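Local coordinates for protein metallo-beta-lactamase (Serratia marcescens, PDB 3VQZ) that probably hydrolyses the amide bond of beta-lactam antibiotics with a pair of zinc ions, which here are bridged by the thiol of sulfanylacetic acid, at residues 25-30 with 214-219; 69-74 with 170-175; 176-181 with 251-256. One frame throughout, in Å; residues are numbered along the deposited sequence.

Contact 1. Residues 25-30 with 214-219; sequences GISAVL and AHPEVN. With ZN (zinc ion), chain C; MCR (sulfanylacetic acid), chain F.
Ser27 and Ala214 stand across from each other with their CA atoms 5.1 Å apart, and Ile26 faces His215 in the same way just beside them. One backbone hydrogen bond joins the two segments: Ser27 N gives its proton to Ala214 O at 3.0 Å, nearly straight at 163°. Past it the chains part: 25-30 runs on into strand 29-31, whereas 214-219 turns through the short 3-10 segment 216-218.

The side chains gather on the His215 end. Ile26 and His215 lie side by side and point the same way. Although the Ile26 side chain starts out away from the other segment, CG1 stands anti to the carbonyl carbon (chi1 -55°) and the chain bends on from there, bringing Ile26 CD1 within 3.5 Å of His215 CE1, oblique to the ring. Pro216 points toward 25-30, its CD 3.2 Å from Gly25 O and its CB 3.3 Å from Ser27 OG. That hydroxyl is hydrogen-bonded to Ala213 O, just before the second segment, so what the proline offers it is packing.

The imidazole of His215 is held at both nitrogens. His215 NE2 binds a zinc ion at 2.0 Å, on a metal shared with Asp76, His77 and S2 of the sulfanylacetic acid. His215 ND1 donates to a water at 2.7 Å, lying in the ring plane at its edge; Gly25 O and Glu217 OE1 are within hydrogen-bonding reach of this water and compete for its protons. With one nitrogen on the metal and the other giving its proton to a water backed by a carbonyl and a carboxylate, the ring's rotation is fixed, and these acceptors would probably make NE2 a somewhat stronger zinc ligand.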
loop_
_atom_site.group_PDB
_atom_site.type_symbol
_atom_site.label_atom_id
_atom_site.label_comp_id
_atom_site.label_asym_id
_atom_site.label_seq_id
_atom_site.Cartn_x
_atom_site.Cartn_y
_atom_site.Cartn_z
ATOM N N GLY A 25 9.950 -2.634 -7.620
ATOM C CA GLY A 25 10.288 -2.048 -6.317
ATOM C C GLY A 25 9.138 -1.531 -5.451
ATOM O O GLY A 25 9.326 -1.319 -4.261
ATOM N N ILE A 26 7.960 -1.314 -6.048
ATOM C CA ILE A 26 6.776 -0.813 -5.327
ATOM C C ILE A 26 5.559 -1.715 -5.570
ATOM O O ILE A 26 5.227 -2.040 -6.727
ATOM C CB ILE A 26 6.422 0.644 -5.743
ATOM C CG1 ILE A 26 7.624 1.596 -5.559
ATOM C CG2 ILE A 26 5.190 1.158 -4.996
ATOM C CD1 ILE A 26 8.027 1.848 -4.116
ATOM N N SER A 27 4.912 -2.127 -4.478
ATOM C CA SER A 27 3.705 -2.954 -4.551
ATOM C C SER A 27 2.510 -2.186 -5.072
ATOM O O SER A 27 2.256 -1.033 -4.711
ATOM C CB SER A 27 3.347 -3.557 -3.186
ATOM O OG SER A 27 4.360 -4.459 -2.745
ATOM N N ALA A 28 1.774 -2.856 -5.939
ATOM C CA ALA A 28 0.444 -2.447 -6.302
ATOM C C ALA A 28 -0.321 -3.756 -6.427
ATOM O O ALA A 28 0.202 -4.747 -6.946
ATOM C CB ALA A 28 0.467 -1.659 -7.608
ATOM N N VAL A 29 -1.545 -3.779 -5.927
ATOM C CA VAL A 29 -2.333 -4.999 -5.889
ATOM C C VAL A 29 -3.693 -4.800 -6.558
ATOM O O VAL A 29 -4.386 -3.818 -6.291
ATOM C CB VAL A 29 -2.502 -5.522 -4.438
ATOM C CG1 VAL A 29 -3.702 -6.457 -4.317
ATOM C CG2 VAL A 29 -1.227 -6.221 -3.978
ATOM N N LEU A 30 -4.058 -5.733 -7.437
ATOM C CA LEU A 30 -5.396 -5.733 -8.030
ATOM C C LEU A 30 -6.249 -6.788 -7.348
ATOM O O LEU A 30 -5.893 -7.972 -7.347
ATOM C CB LEU A 30 -5.355 -6.000 -9.543
ATOM C CG LEU A 30 -6.725 -5.669 -10.173
ATOM C CD1 LEU A 30 -6.941 -4.169 -10.325
ATOM C CD2 LEU A 30 -6.943 -6.374 -11.507
ATOM N N ALA A 214 3.855 -2.283 1.300
ATOM C CA ALA A 214 3.928 -1.248 0.268
ATOM C C ALA A 214 5.301 -1.274 -0.414
ATOM O O ALA A 214 5.379 -1.204 -1.646
ATOM C CB ALA A 214 3.609 0.125 0.855
ATOM N N HIS A 215 6.370 -1.418 0.382
ATOM C CA HIS A 215 7.681 -1.834 -0.153
ATOM C C HIS A 215 7.798 -3.340 -0.069
ATOM O O HIS A 215 8.067 -3.867 0.994
ATOM C CB HIS A 215 8.855 -1.115 0.541
ATOM C CG HIS A 215 9.000 0.339 0.128
ATOM N ND1 HIS A 215 9.861 0.744 -0.844
ATOM C CD2 HIS A 215 8.331 1.490 0.565
ATOM C CE1 HIS A 215 9.747 2.086 -1.020
ATOM N NE2 HIS A 215 8.809 2.543 -0.156
ATOM N N PRO A 216 7.596 -4.048 -1.204
ATOM C CA PRO A 216 7.361 -5.496 -1.227
ATOM C C PRO A 216 8.405 -6.331 -0.491
ATOM O O PRO A 216 8.042 -7.318 0.137
ATOM C CB PRO A 216 7.331 -5.826 -2.729
ATOM C CG PRO A 216 8.075 -4.715 -3.383
ATOM C CD PRO A 216 7.683 -3.509 -2.577
ATOM N N GLU A 217 9.671 -5.919 -0.522
ATOM C CA GLU A 217 10.748 -6.668 0.166
ATOM C C GLU A 217 10.634 -6.639 1.704
ATOM O O GLU A 217 11.276 -7.433 2.398
ATOM C CB GLU A 217 12.143 -6.207 -0.310
ATOM C CG GLU A 217 12.604 -4.836 0.204
ATOM C CD GLU A 217 11.913 -3.635 -0.451
ATOM O OE1 GLU A 217 11.220 -3.777 -1.476
ATOM O OE2 GLU A 217 12.068 -2.516 0.069
ATOM N N VAL A 218 9.804 -5.737 2.230
ATOM C CA VAL A 218 9.608 -5.659 3.668
ATOM C C VAL A 218 8.967 -6.957 4.204
ATOM O O VAL A 218 9.140 -7.298 5.377
ATOM C CB VAL A 218 8.826 -4.389 4.075
ATOM C CG1 VAL A 218 8.479 -4.408 5.557
ATOM C CG2 VAL A 218 9.643 -3.132 3.738
ATOM N N ASN A 219 8.226 -7.672 3.348
ATOM C CA ASN A 219 7.772 -9.033 3.694
ATOM C C ASN A 219 8.233 -10.055 2.648
ATOM O O ASN A 219 7.485 -10.973 2.294
ATOM C CB ASN A 219 6.244 -9.108 3.945
ATOM C CG ASN A 219 5.791 -10.487 4.453
ATOM O OD1 ASN A 219 6.456 -11.095 5.295
ATOM N ND2 ASN A 219 4.662 -10.986 3.937
HETATM ZN ZN ZN C . 7.756 4.259 -0.177
HETATM O OXT MCR F . 9.034 3.303 3.729
HETATM C C MCR F . 8.563 4.008 2.797
HETATM O O MCR F . 7.393 3.860 2.368
HETATM C CA MCR F . 9.467 5.059 2.171
HETATM S S2 MCR F . 8.511 6.154 1.074
HETATM O O HOH W 1 11.229 -0.962 -2.410
#

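Contact 2. Residues 69-74 with 170-175; sequences LSTHSH and VVFADS. With ZN (zinc ion), chain B; NA (sodium ion), chain D; MCR (sulfanylacetic acid), chain F.
His72 and Asp174 make the central bond: His72 ND1 donates to Asp174 OD1 at 2.6 Å, with 152° at the hydrogen. The carboxylate uses its syn lone pair, and OD1 lies 17° out of the imidazole plane. His72 CG sits between the backbone N and the carbonyl carbon (chi1 75°), which swings the ring toward the aspartate and still lets His72 NE2 bind a zinc ion at 2.1 Å. His74 ND1 binds the same metal at 2.0 Å, and His150 and S2 of the sulfanylacetic acid complete its ligands.

Next to the aspartate, Ser175 reaches the bound sulfanylacetic acid rather than the metal: Ser175 OG donates to O of that ligand at 2.6 Å, and also lies obliquely against the His72 ring.

One shell further out, Thr71 lies against both Asp174 and Phe172. Its CB rests 3.3 Å from Asp174 OD1, while Thr71 CG2 meets the Phe172 ring obliquely, 3.5 Å from CD2, the two side chains crossing at about a right angle. Thr71 OG1 is taken by Asp41. Behind this the backbone is pinned by a sodium ion, which takes Ser70 O, Thr71 O, a water and Gly153 O.

His72 and His74 belong to the HxHxDH zinc motif of the metallo-beta-lactamases. An aspartate accepting from the far nitrogen fixes how the His72 ring is rotated and would be expected to raise the electron density that NE2 offers the zinc.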
loop_
_atom_site.group_PDB
_atom_site.type_symbol
_atom_site.label_atom_id
_atom_site.label_comp_id
_atom_site.label_asym_id
_atom_site.label_seq_id
_atom_site.Cartn_x
_atom_site.Cartn_y
_atom_site.Cartn_z
ATOM N N LEU A 69 -7.174 2.529 -4.115
ATOM C CA LEU A 69 -6.902 2.822 -2.712
ATOM C C LEU A 69 -5.460 3.242 -2.526
ATOM O O LEU A 69 -4.560 2.671 -3.145
ATOM C CB LEU A 69 -7.225 1.620 -1.841
ATOM C CG LEU A 69 -8.559 0.919 -2.104
ATOM C CD1 LEU A 69 -8.705 -0.242 -1.133
ATOM C CD2 LEU A 69 -9.771 1.852 -2.036
ATOM N N SER A 70 -5.248 4.252 -1.688
ATOM C CA SER A 70 -3.913 4.780 -1.430
ATOM C C SER A 70 -3.503 4.502 -0.000
ATOM O O SER A 70 -4.237 4.846 0.925
ATOM C CB SER A 70 -3.884 6.288 -1.684
ATOM O OG SER A 70 -2.658 6.862 -1.250
ATOM N N THR A 71 -2.337 3.874 0.170
ATOM C CA THR A 71 -1.752 3.630 1.488
ATOM C C THR A 71 -1.297 4.968 2.063
ATOM O O THR A 71 -1.898 5.481 3.025
ATOM C CB THR A 71 -0.575 2.629 1.435
ATOM O OG1 THR A 71 0.427 3.058 0.487
ATOM C CG2 THR A 71 -1.084 1.228 1.062
ATOM N N HIS A 72 -0.275 5.556 1.443
ATOM C CA HIS A 72 0.184 6.892 1.816
ATOM C C HIS A 72 0.659 7.674 0.625
ATOM O O HIS A 72 1.060 7.109 -0.404
ATOM C CB HIS A 72 1.222 6.841 2.943
ATOM C CG HIS A 72 2.605 6.387 2.510
ATOM N ND1 HIS A 72 2.971 5.096 2.488
ATOM C CD2 HIS A 72 3.734 7.118 2.120
ATOM C CE1 HIS A 72 4.262 4.997 2.094
ATOM N NE2 HIS A 72 4.722 6.228 1.864
ATOM N N SER A 73 0.613 8.994 0.761
ATOM C CA SER A 73 0.833 9.906 -0.359
ATOM C C SER A 73 2.275 10.375 -0.522
ATOM O O SER A 73 2.545 11.577 -0.425
ATOM C CB SER A 73 -0.087 11.123 -0.205
ATOM O OG SER A 73 0.011 11.648 1.107
ATOM N N HIS A 74 3.189 9.433 -0.753
ATOM C CA HIS A 74 4.539 9.741 -1.216
ATOM C C HIS A 74 4.631 9.353 -2.659
ATOM O O HIS A 74 3.867 8.491 -3.123
ATOM C CB HIS A 74 5.600 9.002 -0.411
ATOM C CG HIS A 74 5.815 9.564 0.969
ATOM N ND1 HIS A 74 6.298 8.827 1.978
ATOM C CD2 HIS A 74 5.581 10.838 1.489
ATOM C CE1 HIS A 74 6.386 9.588 3.092
ATOM N NE2 HIS A 74 5.940 10.813 2.791
ATOM N N VAL A 170 -6.002 -11.022 4.194
ATOM C CA VAL A 170 -4.923 -10.334 3.486
ATOM C C VAL A 170 -4.772 -8.924 4.041
ATOM O O VAL A 170 -5.768 -8.253 4.329
ATOM C CB VAL A 170 -5.205 -10.230 1.979
ATOM C CG1 VAL A 170 -4.037 -9.559 1.271
ATOM C CG2 VAL A 170 -5.500 -11.608 1.381
ATOM N N VAL A 171 -3.526 -8.473 4.186
ATOM C CA VAL A 171 -3.253 -7.131 4.686
ATOM C C VAL A 171 -2.315 -6.443 3.714
ATOM O O VAL A 171 -1.192 -6.904 3.509
ATOM C CB VAL A 171 -2.609 -7.174 6.107
ATOM C CG1 VAL A 171 -2.260 -5.777 6.592
ATOM C CG2 VAL A 171 -3.538 -7.847 7.119
ATOM N N PHE A 172 -2.774 -5.361 3.092
ATOM C CA PHE A 172 -1.869 -4.501 2.355
ATOM C C PHE A 172 -1.315 -3.490 3.361
ATOM O O PHE A 172 -1.979 -2.516 3.716
ATOM C CB PHE A 172 -2.563 -3.791 1.185
ATOM C CG PHE A 172 -1.602 -3.238 0.156
ATOM C CD1 PHE A 172 -1.583 -3.750 -1.146
ATOM C CD2 PHE A 172 -0.687 -2.238 0.494
ATOM C CE1 PHE A 172 -0.690 -3.250 -2.098
ATOM C CE2 PHE A 172 0.207 -1.728 -0.459
ATOM C CZ PHE A 172 0.209 -2.239 -1.754
ATOM N N ALA A 173 -0.090 -3.733 3.816
ATOM C CA ALA A 173 0.464 -2.981 4.932
ATOM C C ALA A 173 1.148 -1.697 4.467
ATOM O O ALA A 173 2.127 -1.728 3.711
ATOM C CB ALA A 173 1.424 -3.850 5.733
ATOM N N ASP A 174 0.621 -0.567 4.927
ATOM C CA ASP A 174 1.291 0.712 4.738
ATOM C C ASP A 174 2.643 0.713 5.484
ATOM O O ASP A 174 2.868 -0.095 6.415
ATOM C CB ASP A 174 0.381 1.832 5.236
ATOM C CG ASP A 174 0.858 3.213 4.827
ATOM O OD1 ASP A 174 1.595 3.353 3.819
ATOM O OD2 ASP A 174 0.478 4.173 5.525
ATOM N N SER A 175 3.538 1.603 5.065
ATOM C CA SER A 175 4.859 1.756 5.696
ATOM C C SER A 175 4.786 2.288 7.118
ATOM O O SER A 175 4.039 3.231 7.411
ATOM C CB SER A 175 5.734 2.694 4.879
ATOM O OG SER A 175 5.772 2.257 3.543
HETATM ZN ZN ZN B . 6.713 6.854 2.087
HETATM NA NA NA D . -4.253 6.722 2.653
HETATM O OXT MCR F . 9.034 3.303 3.729
HETATM C C MCR F . 8.563 4.008 2.797
HETATM O O MCR F . 7.393 3.860 2.368
HETATM C CA MCR F . 9.467 5.059 2.171
HETATM S S2 MCR F . 8.511 6.154 1.074
HETATM O O HOH W 2 -2.735 8.366 1.090
#

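Contact 3. Residues 176-181 with 251-256; sequences LTAVSA and KRLETR. With MCR (sulfanylacetic acid), chain F.
The loop that follows strand 166-173 borders the bound sulfanylacetic acid here and rests against one side of the C-terminal helix 241-260, Ala178 and Leu253 being the residues of closest CA approach. Ala178, the centre of an inverse gamma turn that bends the loop, directs its CB at the helix and packs on Leu253 CD1 at 3.8 Å.

Two arginines, one helical turn apart, reach along the loop in different directions. Arg252 lies side by side with Thr177, pointing the same way; its NE is 3.8 Å from Thr177 CG2, and Val179 CG1 sits over one face of its guanidinium. A water bridges the gap, donating to Ala178 O at 2.7 Å and accepting from Arg252 NH1.

In the alpha-beta/beta-alpha sandwich of the metallo-beta-lactamase fold this loop leads from a strand of one sheet towards helix 190-204, and the Thr177 side chain it carries faces the ligand. Thr177 OG1 donates to OXT of the sulfanylacetic acid at 2.7 Å, while the Thr177 backbone carbonyl accepts from His150, a zinc ligand.

Arg256 serves the other end of the loop. Its chain is bent at chi2 (56°), which lays Arg256 CG over Ala178 O at 3.6 Å and carries the guanidinium on to Ser180. Arg256 NH2 donates to Ser180 OG at 2.6 Å, the oxygen lying 19° out of the guanidinium plane, with NH1 adding a weak second bond. Ser180 OG in turn donates to Ala181 O at 2.7 Å, and Arg256 NE makes a salt bridge with Glu260.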
loop_
_atom_site.group_PDB
_atom_site.type_symbol
_atom_site.label_atom_id
_atom_site.label_comp_id
_atom_site.label_asym_id
_atom_site.label_seq_id
_atom_site.Cartn_x
_atom_site.Cartn_y
_atom_site.Cartn_z
ATOM N N LEU A 176 5.586 1.678 7.984
ATOM C CA LEU A 176 5.659 2.057 9.384
ATOM C C LEU A 176 7.077 2.549 9.693
ATOM O O LEU A 176 7.578 2.381 10.807
ATOM C CB LEU A 176 5.301 0.848 10.266
ATOM C CG LEU A 176 3.948 0.174 10.010
ATOM C CD1 LEU A 176 3.782 -1.046 10.919
ATOM C CD2 LEU A 176 2.800 1.166 10.204
ATOM N N THR A 177 7.703 3.158 8.690
ATOM C CA THR A 177 9.125 3.495 8.729
ATOM C C THR A 177 9.396 4.945 9.153
ATOM O O THR A 177 8.848 5.902 8.577
ATOM C CB THR A 177 9.777 3.267 7.357
ATOM O OG1 THR A 177 8.978 3.908 6.348
ATOM C CG2 THR A 177 9.886 1.765 7.061
ATOM N N ALA A 178 10.242 5.089 10.165
ATOM C CA ALA A 178 10.727 6.398 10.581
ATOM C C ALA A 178 11.877 6.808 9.658
ATOM O O ALA A 178 13.047 6.752 10.047
ATOM C CB ALA A 178 11.185 6.358 12.036
ATOM N N VAL A 179 11.523 7.156 8.423
ATOM C CA VAL A 179 12.444 7.721 7.439
ATOM C C VAL A 179 11.838 9.030 6.932
ATOM O O VAL A 179 10.617 9.209 6.967
ATOM C CB VAL A 179 12.750 6.760 6.242
ATOM C CG1 VAL A 179 13.399 5.482 6.730
ATOM C CG2 VAL A 179 11.507 6.439 5.412
ATOM N N SER A 180 12.693 9.938 6.466
ATOM C CA SER A 180 12.264 11.284 6.093
ATOM C C SER A 180 13.251 11.943 5.128
ATOM O O SER A 180 14.195 11.316 4.670
ATOM C CB SER A 180 12.209 12.134 7.357
ATOM O OG SER A 180 13.514 12.258 7.886
ATOM N N ALA A 181 13.041 13.225 4.849
ATOM C CA ALA A 181 14.094 14.058 4.272
ATOM C C ALA A 181 15.248 14.154 5.275
ATOM O O ALA A 181 15.031 14.053 6.486
ATOM C CB ALA A 181 13.553 15.436 3.931
ATOM N N LYS A 251 11.976 -1.201 16.043
ATOM C CA LYS A 251 13.438 -1.179 16.138
ATOM C C LYS A 251 14.028 -0.050 15.289
ATOM O O LYS A 251 14.926 0.668 15.745
ATOM C CB LYS A 251 14.025 -2.552 15.788
ATOM C CG LYS A 251 15.147 -2.539 14.760
ATOM C CD LYS A 251 16.497 -2.904 15.345
ATOM C CE LYS A 251 16.716 -4.406 15.257
ATOM N NZ LYS A 251 18.140 -4.773 15.480
ATOM N N ARG A 252 13.500 0.135 14.079
ATOM C CA ARG A 252 13.955 1.227 13.223
ATOM C C ARG A 252 13.735 2.625 13.839
ATOM O O ARG A 252 14.610 3.477 13.756
ATOM C CB ARG A 252 13.340 1.134 11.827
ATOM C CG ARG A 252 13.781 2.246 10.897
ATOM C CD ARG A 252 12.908 2.325 9.656
ATOM N NE ARG A 252 13.293 1.370 8.609
ATOM C CZ ARG A 252 14.453 1.395 7.954
ATOM N NH1 ARG A 252 15.382 2.307 8.244
ATOM N NH2 ARG A 252 14.692 0.499 7.005
ATOM N N LEU A 253 12.581 2.849 14.462
ATOM C CA LEU A 253 12.303 4.129 15.124
ATOM C C LEU A 253 13.270 4.402 16.281
ATOM O O LEU A 253 13.772 5.527 16.415
ATOM C CB LEU A 253 10.870 4.186 15.640
ATOM C CG LEU A 253 10.453 5.404 16.490
ATOM C CD1 LEU A 253 10.481 6.716 15.708
ATOM C CD2 LEU A 253 9.070 5.173 17.076
ATOM N N GLU A 254 13.522 3.388 17.114
ATOM C CA GLU A 254 14.453 3.557 18.237
ATOM C C GLU A 254 15.842 3.944 17.713
ATOM O O GLU A 254 16.483 4.843 18.255
ATOM C CB GLU A 254 14.523 2.318 19.145
ATOM C CG GLU A 254 13.181 1.742 19.622
ATOM C CD GLU A 254 12.253 2.713 20.372
ATOM O OE1 GLU A 254 12.600 3.899 20.606
ATOM O OE2 GLU A 254 11.134 2.276 20.731
ATOM N N THR A 255 16.273 3.281 16.640
ATOM C CA THR A 255 17.538 3.587 15.967
ATOM C C THR A 255 17.580 5.024 15.437
ATOM O O THR A 255 18.546 5.744 15.664
ATOM C CB THR A 255 17.808 2.579 14.829
ATOM O OG1 THR A 255 17.894 1.263 15.386
ATOM C CG2 THR A 255 19.099 2.903 14.072
ATOM N N ARG A 256 16.522 5.436 14.749
ATOM C CA ARG A 256 16.446 6.776 14.175
ATOM C C ARG A 256 16.512 7.866 15.257
ATOM O O ARG A 256 17.243 8.843 15.110
ATOM C CB ARG A 256 15.181 6.919 13.310
ATOM C CG ARG A 256 14.937 8.303 12.702
ATOM C CD ARG A 256 16.080 8.844 11.838
ATOM N NE ARG A 256 15.762 10.216 11.429
ATOM C CZ ARG A 256 15.359 10.591 10.214
ATOM N NH1 ARG A 256 15.258 9.718 9.216
ATOM N NH2 ARG A 256 15.074 11.862 9.991
HETATM O OXT MCR F . 9.034 3.303 3.729
HETATM C C MCR F . 8.563 4.008 2.797
HETATM O O MCR F . 7.393 3.860 2.368
HETATM C CA MCR F . 9.467 5.059 2.171
HETATM S S2 MCR F . 8.511 6.154 1.074
HETATM O O HOH W 3 15.112 5.086 9.613
#

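Overall arrangement
Followed from the N terminus, 25-30 opens first and its loop closes only at 214-219, as contact 1. Contact 2, 69-74 with 170-175, closes wholly inside that loop. Contact 3 starts at the very next residue, 176, so it stands in series with contact 2, but it ends at 251-256, past 219, and therefore crosses contact 1. Contacts 1 and 2 touch: Ala214 N lies 3.0 Å from Ala173 O, a probable hydrogen bond, and Phe172 packs against Val29, Ser27 and Ala214. Together they join the two sheets, while contact 3 ties the loop after strand 166-173 to helix 241-260. All three reach the sulfanylacetic acid.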